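Local coordinates for outer membrane protein OMP121 (Bacteroides thetaiotaomicron, PDB 5FQ8), which probably works as a TonB-dependent receptor, a plugged beta barrel that takes up nutrients across the bacterial outer membrane, at residues Lys696-Ser707 and Thr721-Ile732. Numbering follows the deposited sequence.
Sequences KIRNRGIELLIS and TWNFTKNWSKVI
N699 OD1 accepts two hydrogens: one from N727 ND2 at 2.9 Å, the other from a water at 2.8 Å that also hydrogen-bonds to S729 OG. The pair joins antiparallel neighbours of a beta hairpin in the wall of the TonB-dependent receptor barrel. N727 ND2 lies on a lone pair of N699 OD1 in the carbonyl plane, the two amides being only 24° from coplanar. With CG anti to the backbone N (chi1 -175°), N727 swings its amide over to N699, while its OD1 takes a hydrogen bond from Y668 on strand 661-680. Asparagine suits both places because each amide can donate and accept at once; N699 ND2 reaches V91 O. With an alanine in place of N727, N699 OD1 would probably keep the water but lose its amide donor, and Y668 OH its acceptor. E703, on the same face, forms a salt bridge with R89, so this polar row faces the barrel interior and its plug.

Beyond K726 the other face turns apolar, with L704, I706, W722 and F724, and probably meets lipid. Backbone hydrogen bonds tie the strands together. Glycine suits G701, where a CB on the N699 face would probably run into the N727 backbone; its CA meets the W728 ring edge. L704 sends CD2 to the W722 ring edge, 3.4 Å from CZ3, while I706 CD1 approaches W722 CE3 at 3.8 Å.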
ATOM      1  N   LYS B 696     -31.064  28.663   8.300  1.00 33.33           N
ATOM      2  CA  LYS B 696     -32.113  27.717   8.640  1.00 32.31           C
ATOM      3  C   LYS B 696     -32.457  26.834   7.452  1.00 32.40           C
ATOM      4  O   LYS B 696     -32.700  27.323   6.349  1.00 39.11           O
ATOM      5  CB  LYS B 696     -33.359  28.462   9.110  1.00 30.84           C
ATOM      6  CG  LYS B 696     -33.147  29.276  10.359  1.00 31.37           C
ATOM      7  CD  LYS B 696     -34.299  30.208  10.643  1.00 32.12           C
ATOM      8  CE  LYS B 696     -33.998  31.000  11.869  1.00 32.67           C
ATOM      9  NZ  LYS B 696     -35.175  31.675  12.400  1.00 33.41           N
ATOM     10  N   ILE B 697     -32.469  25.540   7.686  1.00 29.25           N
ATOM     11  CA  ILE B 697     -33.066  24.580   6.778  1.00 28.90           C
ATOM     12  C   ILE B 697     -34.418  24.196   7.356  1.00 29.20           C
ATOM     13  O   ILE B 697     -34.496  23.641   8.456  1.00 29.24           O
ATOM     14  CB  ILE B 697     -32.170  23.352   6.594  1.00 28.25           C
ATOM     15  CG1 ILE B 697     -30.759  23.791   6.268  1.00 28.02           C
ATOM     16  CG2 ILE B 697     -32.701  22.475   5.482  1.00 27.92           C
ATOM     17  CD1 ILE B 697     -30.583  24.054   4.839  1.00 27.86           C
ATOM     18  N   ARG B 698     -35.480  24.512   6.633  1.00 29.47           N
ATOM     19  CA  ARG B 698     -36.830  24.372   7.143  1.00 29.89           C
ATOM     20  C   ARG B 698     -37.506  23.160   6.529  1.00 29.58           C
ATOM     21  O   ARG B 698     -37.407  22.928   5.321  1.00 29.28           O
ATOM     22  CB  ARG B 698     -37.647  25.629   6.862  1.00 30.52           C
ATOM     23  CG  ARG B 698     -38.966  25.665   7.569  1.00 31.07           C
ATOM     24  CD  ARG B 698     -39.651  26.968   7.345  1.00 31.74           C
ATOM     25  NE  ARG B 698     -40.071  27.088   5.963  1.00 31.69           N
ATOM     26  CZ  ARG B 698     -40.518  28.211   5.424  1.00 32.19           C
ATOM     27  NH1 ARG B 698     -40.590  29.313   6.150  1.00 32.78           N
ATOM     28  NH2 ARG B 698     -40.890  28.225   4.158  1.00 34.93           N
ATOM     29  N   ASN B 699     -38.169  22.376   7.376  1.00 29.67           N
ATOM     30  CA  ASN B 699     -39.023  21.275   6.947  1.00 29.53           C
ATOM     31  C   ASN B 699     -40.381  21.446   7.615  1.00 30.14           C
ATOM     32  O   ASN B 699     -40.482  21.416   8.842  1.00 30.39           O
ATOM     33  CB  ASN B 699     -38.408  19.919   7.291  1.00 29.01           C
ATOM     34  CG  ASN B 699     -37.241  19.575   6.403  1.00 32.43           C
ATOM     35  OD1 ASN B 699     -37.409  19.123   5.277  1.00 28.17           O
ATOM     36  ND2 ASN B 699     -36.042  19.787   6.912  1.00 40.92           N
ATOM     37  N   ARG B 700     -41.413  21.654   6.806  1.00 33.71           N
ATOM     38  CA  ARG B 700     -42.797  21.765   7.246  1.00 31.01           C
ATOM     39  C   ARG B 700     -43.631  20.746   6.496  1.00 30.88           C
ATOM     40  O   ARG B 700     -43.357  20.444   5.332  1.00 30.50           O
ATOM     41  CB  ARG B 700     -43.399  23.146   6.960  1.00 36.78           C
ATOM     42  CG  ARG B 700     -42.881  24.301   7.767  1.00 39.56           C
ATOM     43  CD  ARG B 700     -43.767  25.547   7.577  1.00 44.58           C
ATOM     44  NE  ARG B 700     -44.257  25.725   6.212  1.00 49.31           N
ATOM     45  CZ  ARG B 700     -44.732  26.872   5.739  1.00 54.78           C
ATOM     46  NH1 ARG B 700     -44.763  27.945   6.516  1.00 59.37           N
ATOM     47  NH2 ARG B 700     -45.164  26.951   4.487  1.00 59.60           N
ATOM     48  N   GLY B 701     -44.673  20.245   7.144  1.00 31.24           N
ATOM     49  CA  GLY B 701     -45.564  19.345   6.445  1.00 31.21           C
ATOM     50  C   GLY B 701     -46.672  18.767   7.286  1.00 31.65           C
ATOM     51  O   GLY B 701     -46.998  19.266   8.361  1.00 32.12           O
ATOM     52  N   ILE B 702     -47.249  17.699   6.753  1.00 31.51           N
ATOM     53  CA  ILE B 702     -48.414  17.037   7.322  1.00 31.94           C
ATOM     54  C   ILE B 702     -48.137  15.546   7.360  1.00 31.48           C
ATOM     55  O   ILE B 702     -47.688  14.973   6.365  1.00 31.00           O
ATOM     56  CB  ILE B 702     -49.688  17.306   6.499  1.00 32.42           C
ATOM     57  CG1 ILE B 702     -49.857  18.784   6.206  1.00 32.83           C
ATOM     58  CG2 ILE B 702     -50.898  16.832   7.237  1.00 32.98           C
ATOM     59  CD1 ILE B 702     -50.996  19.058   5.265  1.00 33.70           C
ATOM     60  N   GLU B 703     -48.428  14.919   8.494  1.00 31.68           N
ATOM     61  CA  GLU B 703     -48.346  13.474   8.649  1.00 31.39           C
ATOM     62  C   GLU B 703     -49.723  12.979   9.040  1.00 31.97           C
ATOM     63  O   GLU B 703     -50.230  13.329  10.109  1.00 32.48           O
ATOM     64  CB  GLU B 703     -47.310  13.070   9.707  1.00 31.09           C
ATOM     65  CG  GLU B 703     -45.866  13.323   9.324  1.00 32.13           C
ATOM     66  CD  GLU B 703     -44.933  13.368  10.512  1.00 34.45           C
ATOM     67  OE1 GLU B 703     -45.388  13.098  11.638  1.00 39.65           O
ATOM     68  OE2 GLU B 703     -43.742  13.681  10.318  1.00 33.00           O
ATOM     69  N   LEU B 704     -50.312  12.158   8.189  1.00 31.92           N
ATOM     70  CA  LEU B 704     -51.690  11.731   8.346  1.00 32.51           C
ATOM     71  C   LEU B 704     -51.769  10.219   8.226  1.00 32.29           C
ATOM     72  O   LEU B 704     -51.222   9.640   7.285  1.00 31.78           O
ATOM     73  CB  LEU B 704     -52.560  12.417   7.298  1.00 32.84           C
ATOM     74  CG  LEU B 704     -53.903  11.847   6.899  1.00 33.33           C
ATOM     75  CD1 LEU B 704     -54.797  11.799   8.102  1.00 33.98           C
ATOM     76  CD2 LEU B 704     -54.471  12.749   5.843  1.00 33.59           C
ATOM     77  N   LEU B 705     -52.442   9.590   9.178  1.00 32.70           N
ATOM     78  CA  LEU B 705     -52.665   8.152   9.180  1.00 32.62           C
ATOM     79  C   LEU B 705     -54.147   7.868   9.397  1.00 33.35           C
ATOM     80  O   LEU B 705     -54.786   8.497  10.240  1.00 33.92           O
ATOM     81  CB  LEU B 705     -51.815   7.486  10.262  1.00 32.37           C
ATOM     82  CG  LEU B 705     -52.004   6.028  10.661  1.00 32.41           C
ATOM     83  CD1 LEU B 705     -51.682   5.136   9.508  1.00 31.95           C
ATOM     84  CD2 LEU B 705     -51.120   5.710  11.827  1.00 32.24           C
ATOM     85  N   ILE B 706     -54.703   6.942   8.618  1.00 33.38           N
ATOM     86  CA  ILE B 706     -56.104   6.542   8.757  1.00 40.15           C
ATOM     87  C   ILE B 706     -56.203   5.032   8.632  1.00 46.90           C
ATOM     88  O   ILE B 706     -55.718   4.456   7.655  1.00 58.34           O
ATOM     89  CB  ILE B 706     -57.010   7.200   7.703  1.00 34.42           C
ATOM     90  CG1 ILE B 706     -57.096   8.691   7.935  1.00 34.68           C
ATOM     91  CG2 ILE B 706     -58.387   6.620   7.771  1.00 35.11           C
ATOM     92  CD1 ILE B 706     -57.620   9.406   6.758  1.00 34.85           C
ATOM     93  N   SER B 707     -56.844   4.391   9.602  1.00 34.46           N
ATOM     94  CA  SER B 707     -57.040   2.953   9.555  1.00 34.48           C
ATOM     95  C   SER B 707     -58.404   2.617  10.121  1.00 53.36           C
ATOM     96  O   SER B 707     -58.971   3.366  10.917  1.00 41.42           O
ATOM     97  CB  SER B 707     -55.960   2.202  10.329  1.00 56.65           C
ATOM     98  OG  SER B 707     -55.885   2.684  11.655  1.00 46.29           O
ATOM     99  N   THR B 721     -55.567   0.475   5.688  1.00 36.15           N
ATOM    100  CA  THR B 721     -54.748   1.521   6.256  1.00 33.21           C
ATOM    101  C   THR B 721     -54.280   2.437   5.143  1.00 36.86           C
ATOM    102  O   THR B 721     -53.949   1.979   4.049  1.00 36.80           O
ATOM    103  CB  THR B 721     -53.583   0.925   7.033  1.00 32.21           C
ATOM    104  OG1 THR B 721     -54.101   0.246   8.180  1.00 32.66           O
ATOM    105  CG2 THR B 721     -52.636   2.003   7.476  1.00 31.86           C
ATOM    106  N   TRP B 722     -54.303   3.736   5.425  1.00 32.38           N
ATOM    107  CA  TRP B 722     -53.878   4.759   4.483  1.00 32.10           C
ATOM    108  C   TRP B 722     -53.079   5.788   5.258  1.00 31.90           C
ATOM    109  O   TRP B 722     -53.562   6.307   6.265  1.00 32.33           O
ATOM    110  CB  TRP B 722     -55.086   5.396   3.807  1.00 32.65           C
ATOM    111  CG  TRP B 722     -54.784   6.427   2.794  1.00 32.45           C
ATOM    112  CD1 TRP B 722     -54.458   6.219   1.501  1.00 35.50           C
ATOM    113  CD2 TRP B 722     -54.834   7.843   2.975  1.00 32.64           C
ATOM    114  NE1 TRP B 722     -54.280   7.413   0.858  1.00 37.77           N
ATOM    115  CE2 TRP B 722     -54.507   8.430   1.746  1.00 37.41           C
ATOM    116  CE3 TRP B 722     -55.115   8.670   4.059  1.00 33.02           C
ATOM    117  CZ2 TRP B 722     -54.452   9.812   1.571  1.00 36.31           C
ATOM    118  CZ3 TRP B 722     -55.059  10.036   3.886  1.00 33.66           C
ATOM    119  CH2 TRP B 722     -54.734  10.595   2.652  1.00 36.56           C
ATOM    120  N   ASN B 723     -51.860   6.062   4.810  1.00 31.28           N
ATOM    121  CA  ASN B 723     -51.011   7.052   5.460  1.00 31.08           C
ATOM    122  C   ASN B 723     -50.520   8.067   4.437  1.00 30.81           C
ATOM    123  O   ASN B 723     -50.245   7.715   3.289  1.00 30.50           O
ATOM    124  CB  ASN B 723     -49.840   6.367   6.176  1.00 36.02           C
ATOM    125  CG  ASN B 723     -48.974   5.560   5.242  1.00 36.62           C
ATOM    126  OD1 ASN B 723     -47.933   6.026   4.815  1.00 44.57           O
ATOM    127  ND2 ASN B 723     -49.397   4.346   4.921  1.00 36.62           N
ATOM    128  N   PHE B 724     -50.418   9.330   4.847  1.00 33.38           N
ATOM    129  CA  PHE B 724     -50.121  10.411   3.910  1.00 51.84           C
ATOM    130  C   PHE B 724     -49.113  11.381   4.504  1.00 37.38           C
ATOM    131  O   PHE B 724     -49.299  11.872   5.618  1.00 34.42           O
ATOM    132  CB  PHE B 724     -51.411  11.147   3.527  1.00 63.07           C
ATOM    133  CG  PHE B 724     -51.211  12.315   2.607  1.00 37.80           C
ATOM    134  CD1 PHE B 724     -51.213  12.140   1.243  1.00 31.32           C
ATOM    135  CD2 PHE B 724     -51.069  13.591   3.115  1.00 33.60           C
ATOM    136  CE1 PHE B 724     -51.037  13.208   0.405  1.00 31.35           C
ATOM    137  CE2 PHE B 724     -50.899  14.659   2.287  1.00 31.87           C
ATOM    138  CZ  PHE B 724     -50.884  14.471   0.928  1.00 32.25           C
ATOM    139  N   THR B 725     -48.055  11.660   3.745  1.00 30.14           N
ATOM    140  CA  THR B 725     -47.001  12.590   4.133  1.00 29.92           C
ATOM    141  C   THR B 725     -46.810  13.627   3.039  1.00 29.89           C
ATOM    142  O   THR B 725     -46.673  13.276   1.866  1.00 29.63           O
ATOM    143  CB  THR B 725     -45.661  11.873   4.373  1.00 29.30           C
ATOM    144  OG1 THR B 725     -45.794  10.849   5.365  1.00 29.33           O
ATOM    145  CG2 THR B 725     -44.614  12.856   4.828  1.00 29.13           C
ATOM    146  N   LYS B 726     -46.778  14.898   3.420  1.00 30.18           N
ATOM    147  CA  LYS B 726     -46.405  15.972   2.502  1.00 30.77           C
ATOM    148  C   LYS B 726     -45.467  16.903   3.245  1.00 30.94           C
ATOM    149  O   LYS B 726     -45.871  17.530   4.224  1.00 30.52           O
ATOM    150  CB  LYS B 726     -47.629  16.724   1.987  1.00 30.76           C
ATOM    151  CG  LYS B 726     -47.367  17.614   0.790  1.00 30.75           C
ATOM    152  CD  LYS B 726     -48.638  18.227   0.258  1.00 31.39           C
ATOM    153  CE  LYS B 726     -48.360  19.207  -0.849  1.00 31.44           C
ATOM    154  NZ  LYS B 726     -49.562  19.504  -1.660  1.00 31.99           N
ATOM    155  N   ASN B 727     -44.217  16.980   2.793  1.00 40.35           N
ATOM    156  CA  ASN B 727     -43.198  17.801   3.431  1.00 29.47           C
ATOM    157  C   ASN B 727     -42.808  18.954   2.527  1.00 29.51           C
ATOM    158  O   ASN B 727     -42.624  18.774   1.323  1.00 29.27           O
ATOM    159  CB  ASN B 727     -41.956  16.984   3.784  1.00 28.87           C
ATOM    160  CG  ASN B 727     -40.934  17.792   4.570  1.00 28.83           C
ATOM    161  OD1 ASN B 727     -41.162  18.140   5.723  1.00 29.16           O
ATOM    162  ND2 ASN B 727     -39.799  18.087   3.947  1.00 28.44           N
ATOM    163  N   TRP B 728     -42.672  20.130   3.121  1.00 29.86           N
ATOM    164  CA  TRP B 728     -42.191  21.315   2.423  1.00 29.95           C
ATOM    165  C   TRP B 728     -40.764  21.603   2.881  1.00 29.60           C
ATOM    166  O   TRP B 728     -40.530  21.920   4.051  1.00 29.77           O
ATOM    167  CB  TRP B 728     -43.101  22.512   2.682  1.00 30.67           C
ATOM    168  CG  TRP B 728     -44.329  22.591   1.815  1.00 31.25           C
ATOM    169  CD1 TRP B 728     -44.446  23.202   0.602  1.00 36.66           C
ATOM    170  CD2 TRP B 728     -45.622  22.070   2.123  1.00 33.70           C
ATOM    171  NE1 TRP B 728     -45.732  23.086   0.134  1.00 31.60           N
ATOM    172  CE2 TRP B 728     -46.471  22.392   1.052  1.00 31.76           C
ATOM    173  CE3 TRP B 728     -46.144  21.353   3.201  1.00 31.55           C
ATOM    174  CZ2 TRP B 728     -47.798  22.016   1.026  1.00 32.19           C
ATOM    175  CZ3 TRP B 728     -47.460  20.987   3.173  1.00 31.97           C
ATOM    176  CH2 TRP B 728     -48.273  21.313   2.095  1.00 32.29           C
ATOM    177  N   SER B 729     -39.816  21.500   1.956  1.00 29.15           N
ATOM    178  CA  SER B 729     -38.400  21.707   2.230  1.00 28.79           C
ATOM    179  C   SER B 729     -37.972  23.076   1.750  1.00 29.04           C
ATOM    180  O   SER B 729     -38.294  23.473   0.632  1.00 29.16           O
ATOM    181  CB  SER B 729     -37.557  20.649   1.521  1.00 28.16           C
ATOM    182  OG  SER B 729     -36.196  20.801   1.827  1.00 27.84           O
ATOM    183  N   LYS B 730     -37.232  23.797   2.580  1.00 29.15           N
ATOM    184  CA  LYS B 730     -36.704  25.079   2.118  1.00 31.76           C
ATOM    185  C   LYS B 730     -35.492  25.469   2.943  1.00 31.26           C
ATOM    186  O   LYS B 730     -35.634  25.808   4.118  1.00 29.59           O
ATOM    187  CB  LYS B 730     -37.771  26.156   2.192  1.00 34.29           C
ATOM    188  CG  LYS B 730     -37.351  27.498   1.618  1.00 30.41           C
ATOM    189  CD  LYS B 730     -38.388  28.568   1.925  1.00 31.18           C
ATOM    190  CE  LYS B 730     -38.401  29.666   0.883  1.00 31.53           C
ATOM    191  NZ  LYS B 730     -39.101  30.871   1.347  1.00 32.31           N
ATOM    192  N   VAL B 731     -34.312  25.426   2.322  1.00 33.48           N
ATOM    193  CA  VAL B 731     -33.188  26.206   2.811  1.00 28.93           C
ATOM    194  C   VAL B 731     -33.635  27.641   2.907  1.00 29.59           C
ATOM    195  O   VAL B 731     -34.242  28.158   1.971  1.00 38.60           O
ATOM    196  CB  VAL B 731     -31.992  26.062   1.861  1.00 28.49           C
ATOM    197  CG1 VAL B 731     -30.760  26.719   2.449  1.00 28.52           C
ATOM    198  CG2 VAL B 731     -31.730  24.619   1.547  1.00 27.89           C
ATOM    199  N   ILE B 732     -33.387  28.294   4.032  1.00 29.93           N
ATOM    200  CA  ILE B 732     -33.862  29.661   4.209  1.00 30.63           C
ATOM    201  C   ILE B 732     -32.793  30.677   3.846  1.00 30.74           C
ATOM    202  O   ILE B 732     -33.054  31.630   3.117  1.00 31.13           O
ATOM    203  CB  ILE B 732     -34.398  29.875   5.638  1.00 31.06           C
ATOM    204  CG1 ILE B 732     -35.826  29.349   5.727  1.00 31.25           C
ATOM    205  CG2 ILE B 732     -34.388  31.338   5.984  1.00 31.75           C
ATOM    206  CD1 ILE B 732     -36.565  29.818   6.950  1.00 31.86           C
TER
HETATM  207  O   HOH W   1     -40.279  25.246   4.435  1.00 20.05           O
HETATM  208  O   HOH W   2     -35.554  18.748   3.190  1.00 14.96           O